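Local coordinates for protein NAD(P)H dehydrogenase (quinone) (Deinococcus radiodurans, PDB 1YDG) that catalyses the transfer of electrons from NADH or NADPH to quinones, using one bound FMN per monomer of a homotetramer, at residues M140-H144 and W145-L149. Sequence-based numbering, arbitrary orientation.
Sequences MTAMH and WGAVL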
# COMPACT_ATOMS: atom_id res chain seq x y z
N MET B 140 -2.32 -5.37 6.43
CA MET B 140 -3.65 -5.20 5.82
C MET B 140 -4.51 -6.47 6.02
O MET B 140 -5.69 -6.38 6.36
CB MET B 140 -3.60 -4.84 4.34
CG MET B 140 -3.00 -3.47 4.00
SD MET B 140 -3.60 -2.02 4.91
CE MET B 140 -2.31 -1.86 6.13
N THR B 141 -3.91 -7.63 5.80
CA THR B 141 -4.56 -8.93 6.08
C THR B 141 -5.05 -9.05 7.52
O THR B 141 -6.19 -9.47 7.78
CB THR B 141 -3.59 -10.11 5.73
OG1 THR B 141 -3.50 -10.21 4.30
CG2 THR B 141 -4.05 -11.43 6.30
N ALA B 142 -4.20 -8.66 8.46
CA ALA B 142 -4.57 -8.71 9.87
C ALA B 142 -5.76 -7.81 10.19
O ALA B 142 -6.54 -8.10 11.11
CB ALA B 142 -3.39 -8.37 10.76
N MET B 143 -5.92 -6.71 9.44
CA MET B 143 -7.05 -5.82 9.68
C MET B 143 -8.39 -6.49 9.40
O MET B 143 -9.38 -6.21 10.08
CB MET B 143 -6.96 -4.55 8.85
CG MET B 143 -5.74 -3.72 9.20
SD MET B 143 -5.87 -2.04 8.61
CE MET B 143 -4.19 -1.46 8.88
N HIS B 144 -8.42 -7.36 8.40
CA HIS B 144 -9.62 -8.13 8.09
C HIS B 144 -10.07 -8.99 9.29
O HIS B 144 -11.25 -9.27 9.44
CB HIS B 144 -9.40 -8.99 6.84
CG HIS B 144 -9.40 -8.22 5.57
ND1 HIS B 144 -10.39 -8.35 4.62
CD2 HIS B 144 -8.54 -7.29 5.08
CE1 HIS B 144 -10.13 -7.55 3.60
NE2 HIS B 144 -9.02 -6.89 3.86
N TRP B 145 -9.11 -9.35 10.15
CA TRP B 145 -9.35 -10.16 11.35
C TRP B 145 -9.76 -9.36 12.58
O TRP B 145 -10.07 -9.95 13.59
CB TRP B 145 -8.09 -10.95 11.76
CG TRP B 145 -7.38 -11.68 10.67
CD1 TRP B 145 -7.88 -12.06 9.46
CD2 TRP B 145 -6.05 -12.19 10.73
NE1 TRP B 145 -6.93 -12.73 8.75
CE2 TRP B 145 -5.79 -12.83 9.50
CE3 TRP B 145 -5.03 -12.14 11.69
CZ2 TRP B 145 -4.56 -13.43 9.21
CZ3 TRP B 145 -3.80 -12.74 11.41
CH2 TRP B 145 -3.57 -13.36 10.17
N GLY B 146 -9.71 -8.03 12.50
CA GLY B 146 -9.90 -7.19 13.68
C GLY B 146 -8.78 -7.37 14.69
O GLY B 146 -8.99 -7.29 15.89
N ALA B 147 -7.57 -7.62 14.19
CA ALA B 147 -6.40 -7.67 15.03
C ALA B 147 -6.09 -6.25 15.53
O ALA B 147 -6.53 -5.26 14.94
CB ALA B 147 -5.23 -8.22 14.26
N VAL B 148 -5.36 -6.19 16.64
CA VAL B 148 -4.81 -4.97 17.17
C VAL B 148 -3.36 -4.92 16.73
O VAL B 148 -2.54 -5.74 17.17
CB VAL B 148 -4.92 -5.00 18.70
CG1 VAL B 148 -4.25 -3.77 19.36
CG2 VAL B 148 -6.37 -5.11 19.08
N LEU B 149 -3.03 -4.00 15.82
CA LEU B 149 -1.73 -4.01 15.18
C LEU B 149 -0.72 -3.29 16.05
O LEU B 149 -0.97 -2.18 16.47
CB LEU B 149 -1.79 -3.40 13.78
CG LEU B 149 -2.94 -3.90 12.89
CD1 LEU B 149 -2.77 -3.42 11.50
CD2 LEU B 149 -3.01 -5.41 12.90
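A Schellman motif closes the C-terminal end of helix 131-144, where residues A142 and M143 of the last turn meet W145, G146 and A147. G146 takes a positive phi of 66°, a conformation that favours glycine, and its N donates to M143 O at 3.0 Å. The carbonyl oxygen A142 O is gripped twice, from opposite faces of its plane: A147 N gives the straighter bond at 3.3 Å (162° at the hydrogen), W145 N a more bent one at 3.0 Å. With CG anti to its own carbonyl carbon (chi1 -47°), W145 folds its indole back over the helix end, so that A142 CA lies over the six-membered ring, 4.1 Å from its centroid, in a CH-pi contact. T141 O lies over the same indole face, and T141 CG2 reaches CZ2 of W145 at 3.6 Å. Were W145 an alanine, A142 CA and T141 CG2 would probably lose their aromatic partner, and F90 of a neighbouring subunit the ring it meets edge-to-face. Further on, L149 spreads its two methyls: CD2 rests on A142 CB at 3.7 Å, CD1 on M143 CE at 3.6 Å. H144, an FMN-binding residue, is hydrogen-bonded through NE2 to Y167 OH of another subunit. The chain passes from helix to strand 148-149 in the flavodoxin-like beta-alpha-beta unit that begins with strand 117-124, whose F118 packs against A142, A147 and L149.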